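Local coordinates for DNA translocase coupling protein (Clostridium perfringens, PDB 6O1W) that probably acts as an ATP-driven DNA translocase in conjugative transfer of plasmid pCW3, this chain holding its FtsK/SpoIIIE-type P-loop ATPase part, at residues W100-I105 / P351-K356; K201-L206 / A264-A269. One frame throughout, in Å; residues are numbered along the deposited sequence.

Contact 1 (W100-I105 / P351-K356); sequences WDDKYI and PNKILK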
# COMPACT_ATOMS: atom_id res chain seq x y z
N TRP A 100 -14.26 -7.03 0.34
CA TRP A 100 -14.81 -5.73 0.01
C TRP A 100 -16.33 -5.79 0.13
O TRP A 100 -16.93 -6.84 -0.11
CB TRP A 100 -14.45 -5.33 -1.44
CG TRP A 100 -15.24 -4.14 -1.92
CD1 TRP A 100 -16.31 -4.16 -2.77
CD2 TRP A 100 -15.14 -2.80 -1.43
NE1 TRP A 100 -16.83 -2.89 -2.90
CE2 TRP A 100 -16.14 -2.04 -2.08
CE3 TRP A 100 -14.31 -2.17 -0.49
CZ2 TRP A 100 -16.28 -0.67 -1.86
CZ3 TRP A 100 -14.45 -0.81 -0.28
CH2 TRP A 100 -15.46 -0.08 -0.93
N ASP A 101 -16.96 -4.66 0.47
CA ASP A 101 -18.41 -4.53 0.52
C ASP A 101 -18.75 -3.07 0.19
O ASP A 101 -18.10 -2.16 0.71
CB ASP A 101 -18.95 -4.97 1.89
CG ASP A 101 -20.46 -5.07 1.94
OD1 ASP A 101 -21.15 -4.04 1.71
OD2 ASP A 101 -20.96 -6.18 2.23
N ASP A 102 -19.77 -2.85 -0.64
CA ASP A 102 -20.18 -1.50 -1.05
C ASP A 102 -20.60 -0.58 0.12
O ASP A 102 -20.66 0.64 -0.06
CB ASP A 102 -21.25 -1.57 -2.17
CG ASP A 102 -20.70 -1.59 -3.61
OD1 ASP A 102 -19.47 -1.75 -3.78
OD2 ASP A 102 -21.50 -1.44 -4.55
N LYS A 103 -20.80 -1.15 1.33
CA LYS A 103 -21.16 -0.39 2.54
C LYS A 103 -20.02 0.55 3.01
O LYS A 103 -20.29 1.53 3.71
CB LYS A 103 -21.58 -1.34 3.68
CG LYS A 103 -20.43 -2.08 4.37
CD LYS A 103 -20.91 -2.90 5.57
CE LYS A 103 -19.78 -3.71 6.17
NZ LYS A 103 -20.17 -4.30 7.48
N TYR A 104 -18.76 0.23 2.61
CA TYR A 104 -17.57 1.01 2.94
C TYR A 104 -17.42 2.29 2.09
O TYR A 104 -16.68 3.18 2.50
CB TYR A 104 -16.30 0.16 2.87
CG TYR A 104 -16.29 -1.04 3.80
CD1 TYR A 104 -16.18 -0.87 5.18
CD2 TYR A 104 -16.29 -2.33 3.30
CE1 TYR A 104 -16.14 -1.97 6.03
CE2 TYR A 104 -16.26 -3.44 4.14
CZ TYR A 104 -16.20 -3.25 5.51
OH TYR A 104 -16.13 -4.34 6.35
N ILE A 105 -18.12 2.38 0.95
CA ILE A 105 -18.06 3.54 0.06
C ILE A 105 -18.43 4.81 0.82
O ILE A 105 -19.51 4.87 1.41
CB ILE A 105 -18.89 3.35 -1.25
CG1 ILE A 105 -18.23 2.31 -2.16
CG2 ILE A 105 -19.06 4.69 -2.00
CD1 ILE A 105 -19.04 1.87 -3.28
N PRO A 351 -20.15 -3.34 -13.84
CA PRO A 351 -20.13 -2.17 -14.74
C PRO A 351 -21.45 -1.42 -14.92
O PRO A 351 -21.44 -0.20 -15.08
CB PRO A 351 -19.64 -2.76 -16.07
CG PRO A 351 -18.95 -4.00 -15.73
CD PRO A 351 -19.60 -4.54 -14.50
N ASN A 352 -22.58 -2.15 -14.90
CA ASN A 352 -23.92 -1.58 -15.09
C ASN A 352 -24.30 -0.61 -13.97
O ASN A 352 -24.99 0.36 -14.27
CB ASN A 352 -24.99 -2.66 -15.32
CG ASN A 352 -24.85 -3.94 -14.52
OD1 ASN A 352 -25.62 -4.20 -13.59
ND2 ASN A 352 -23.87 -4.79 -14.89
N LYS A 353 -23.80 -0.80 -12.74
CA LYS A 353 -24.04 0.17 -11.65
C LYS A 353 -23.41 1.54 -11.98
O LYS A 353 -24.02 2.57 -11.71
CB LYS A 353 -23.53 -0.35 -10.31
CG LYS A 353 -24.38 -1.44 -9.69
CD LYS A 353 -23.69 -2.02 -8.45
CE LYS A 353 -24.66 -2.53 -7.41
NZ LYS A 353 -23.95 -3.11 -6.25
N ILE A 354 -22.22 1.55 -12.62
CA ILE A 354 -21.50 2.77 -13.02
C ILE A 354 -22.16 3.47 -14.19
O ILE A 354 -22.23 4.71 -14.22
CB ILE A 354 -19.98 2.49 -13.30
CG1 ILE A 354 -19.29 1.80 -12.11
CG2 ILE A 354 -19.23 3.75 -13.74
CD1 ILE A 354 -19.47 2.46 -10.74
N LEU A 355 -22.58 2.69 -15.21
CA LEU A 355 -23.22 3.24 -16.41
C LEU A 355 -24.56 3.89 -16.07
O LEU A 355 -24.88 4.93 -16.64
CB LEU A 355 -23.36 2.16 -17.51
CG LEU A 355 -22.04 1.62 -18.11
CD1 LEU A 355 -22.28 0.40 -18.97
CD2 LEU A 355 -21.31 2.69 -18.90
N LYS A 356 -25.28 3.34 -15.06
CA LYS A 356 -26.54 3.88 -14.53
C LYS A 356 -26.35 5.29 -13.94
O LYS A 356 -27.29 6.09 -13.99
CB LYS A 356 -27.20 2.93 -13.52
CG LYS A 356 -27.89 1.70 -14.15
CD LYS A 356 -29.25 2.00 -14.79
CE LYS A 356 -29.89 0.77 -15.40
NZ LYS A 356 -31.09 1.12 -16.22
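A single salt bridge, from Asp102 to Lys353, joins the loop ahead of strand 111-116 to the short C-terminal helix 351-356. Along the loop, Trp100 comes first. Its indole lies alongside the chain that follows, with the backbone N of Asp102 3.6 Å above one ring face, offset toward the rim, and its NE1 donates to OD1 of Asp102 at 3.0 Å. The indole is set among aromatic neighbours that include Trp151, Phe341, Phe343 and His348. Asp101 then forms an Asx turn: OD1 takes the backbone N-H of Lys103 at 2.9 Å, on the lone pair facing away from OD2, in a fairly straight bond (161° at the hydrogen). This turn leads into the 3-10 segment 102-104. Asp102 directs its carboxylate toward the helix and divides its oxygens between two tasks. OD1, met almost end-on by Trp100 NE1, also receives the NE1 of Trp151 on helix 142-155, whereas OD2 faces NZ of Lys353 at 3.4 Å, a weak hydrogen bond within the salt bridge. Lys353 meets it from the opposite direction. With CG anti to the carbonyl carbon (chi1 -74°) and the rest of the chain extended, the lysine covers more than half of the distance between the CA atoms of Asp102 and Lys353, 11.4 Å apart. The chemistry is therefore unequal: two indole N-H groups converge on OD1 and hold that oxygen in place, while the partly exposed lysine adds a long electrostatic link at the surface, consistent with an ionised Asp102.

Contact 2 (K201-L206 / A264-A269); sequences KRLKLL and ARLSRA
Leu266, which meets Leu203 across the contact, also lies against one face of the Arg265 guanidinium, its CG 3.8 Å above that plane and offset toward the rim. In this part of the P-loop ATPase fold of the FtsK/SpoIIIE family, the guanidinium of Arg268 is approached at its edge instead: the carbonyl of Ala264 lies close to its plane, and NH2 donates to Ala264 O at 2.8 Å with 159° at the hydrogen. NE adds a weak bond to Arg265 O at 3.4 Å. Arg268 thus folds back onto carbonyls of the last turn of helix 247-266, where its NH2 also reaches Asn293 O.

The contact is an apolar one between the flank of helix 185-209 and the end of helix 247-266. Past Leu266 the chain leaves helical geometry at Ser267 and runs on toward strand 272-278 of the central sheet. Two leucines one turn apart on helix 185-209 follow this change of course. Leu203 keeps CG beside its backbone N (chi1 -74°), which brings both methyls round to Leu266: CD1 lies alongside CB at 4.3 Å, and CD2 rests 3.8 Å from the carbonyl O. The backbones come nearest between Leu203 and Ala269, whose CA atoms are 7.9 Å apart. Beside this junction, Arg202 donates from NH1 to Thr270 O and from NH2 to Lys227 O, with its NE in a salt bridge to Glu198. The buried Leu206, which also touches Tyr217 of helix 214-220, starts out toward the segment past the helix end, and its CD1 touches both CB and O of Ala269, each at 3.8 Å.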
# COMPACT_ATOMS: atom_id res chain seq x y z
N LYS A 201 -4.90 23.20 -18.21
CA LYS A 201 -6.19 23.89 -18.39
C LYS A 201 -6.94 24.09 -17.06
O LYS A 201 -7.50 25.16 -16.83
CB LYS A 201 -7.07 23.17 -19.42
CG LYS A 201 -6.50 23.23 -20.84
CD LYS A 201 -7.16 22.23 -21.81
CE LYS A 201 -8.31 22.82 -22.57
NZ LYS A 201 -9.04 21.80 -23.35
N ARG A 202 -6.86 23.10 -16.16
CA ARG A 202 -7.49 23.13 -14.84
C ARG A 202 -6.78 24.11 -13.92
O ARG A 202 -7.46 24.88 -13.25
CB ARG A 202 -7.54 21.73 -14.22
CG ARG A 202 -8.56 20.84 -14.92
CD ARG A 202 -8.73 19.49 -14.24
NE ARG A 202 -9.72 18.71 -14.97
CZ ARG A 202 -10.43 17.70 -14.47
NH1 ARG A 202 -10.24 17.31 -13.21
NH2 ARG A 202 -11.30 17.07 -15.23
N LEU A 203 -5.42 24.15 -13.95
CA LEU A 203 -4.65 25.11 -13.15
C LEU A 203 -5.00 26.54 -13.57
O LEU A 203 -5.11 27.42 -12.73
CB LEU A 203 -3.13 24.91 -13.32
CG LEU A 203 -2.46 23.71 -12.66
CD1 LEU A 203 -0.99 23.66 -13.06
CD2 LEU A 203 -2.54 23.80 -11.15
N LYS A 204 -5.20 26.75 -14.89
CA LYS A 204 -5.54 28.05 -15.49
C LYS A 204 -6.93 28.49 -14.96
O LYS A 204 -7.08 29.63 -14.52
CB LYS A 204 -5.53 27.88 -17.03
CG LYS A 204 -5.68 29.14 -17.85
CD LYS A 204 -5.60 28.82 -19.37
CE LYS A 204 -5.76 30.05 -20.24
NZ LYS A 204 -7.13 30.64 -20.12
N LEU A 205 -7.90 27.56 -14.93
CA LEU A 205 -9.25 27.82 -14.41
C LEU A 205 -9.24 28.18 -12.92
O LEU A 205 -9.93 29.12 -12.51
CB LEU A 205 -10.19 26.62 -14.68
CG LEU A 205 -10.59 26.38 -16.15
CD1 LEU A 205 -11.31 25.03 -16.30
CD2 LEU A 205 -11.47 27.53 -16.71
N LEU A 206 -8.39 27.50 -12.12
CA LEU A 206 -8.22 27.79 -10.69
C LEU A 206 -7.61 29.16 -10.44
O LEU A 206 -8.15 29.90 -9.61
CB LEU A 206 -7.39 26.69 -10.00
CG LEU A 206 -7.98 25.27 -10.08
CD1 LEU A 206 -7.09 24.27 -9.38
CD2 LEU A 206 -9.39 25.22 -9.51
N ALA A 264 2.33 14.40 -11.47
CA ALA A 264 2.45 14.10 -10.05
C ALA A 264 2.71 15.36 -9.18
O ALA A 264 2.09 15.56 -8.13
CB ALA A 264 3.53 13.06 -9.83
N ARG A 265 3.60 16.21 -9.64
CA ARG A 265 4.02 17.41 -8.94
C ARG A 265 2.94 18.50 -8.94
O ARG A 265 2.73 19.13 -7.90
CB ARG A 265 5.36 17.92 -9.56
CG ARG A 265 5.88 19.27 -9.06
CD ARG A 265 7.22 19.62 -9.70
NE ARG A 265 7.14 19.67 -11.18
CZ ARG A 265 6.85 20.76 -11.88
NH1 ARG A 265 6.64 21.92 -11.27
NH2 ARG A 265 6.78 20.70 -13.20
N LEU A 266 2.23 18.69 -10.06
CA LEU A 266 1.28 19.80 -10.22
C LEU A 266 -0.22 19.49 -10.11
O LEU A 266 -1.00 20.46 -10.17
CB LEU A 266 1.51 20.50 -11.57
CG LEU A 266 2.89 21.15 -11.83
CD1 LEU A 266 2.92 21.80 -13.23
CD2 LEU A 266 3.19 22.23 -10.78
N SER A 267 -0.64 18.22 -9.99
CA SER A 267 -2.09 17.91 -10.01
C SER A 267 -2.81 17.79 -8.64
O SER A 267 -3.94 17.23 -8.56
CB SER A 267 -2.36 16.66 -10.84
OG SER A 267 -1.73 15.59 -10.16
N ARG A 268 -2.22 18.37 -7.60
CA ARG A 268 -2.73 18.40 -6.23
C ARG A 268 -4.18 18.89 -6.12
O ARG A 268 -5.01 18.22 -5.52
CB ARG A 268 -1.84 19.32 -5.37
CG ARG A 268 -0.39 19.44 -5.82
CD ARG A 268 0.49 18.75 -4.80
NE ARG A 268 1.12 17.57 -5.39
CZ ARG A 268 1.35 16.43 -4.74
NH1 ARG A 268 0.98 16.29 -3.47
NH2 ARG A 268 1.95 15.43 -5.35
N ALA A 269 -4.48 20.06 -6.72
CA ALA A 269 -5.76 20.77 -6.66
C ALA A 269 -6.71 20.52 -7.84
O ALA A 269 -7.87 20.92 -7.76
CB ALA A 269 -5.48 22.27 -6.54

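Contacts 1 and 2 lie apart in the ATPase part, their centres 28 Å from each other and their nearest atoms about 16 Å apart. They also differ in kind, contact 1 being a lone surface ion pair and contact 2 a partly buried apolar junction. Neither touches the annotated ATP site, which has no nucleotide bound in this chain, yet each involves an element connected with it. Contact 1 is tied through Trp151 to helix 142-155, which follows the P-loop; contact 2 lies where helix 247-266 gives way to strand 272-278, the parallel neighbour of strand 132-135 that leads into that loop.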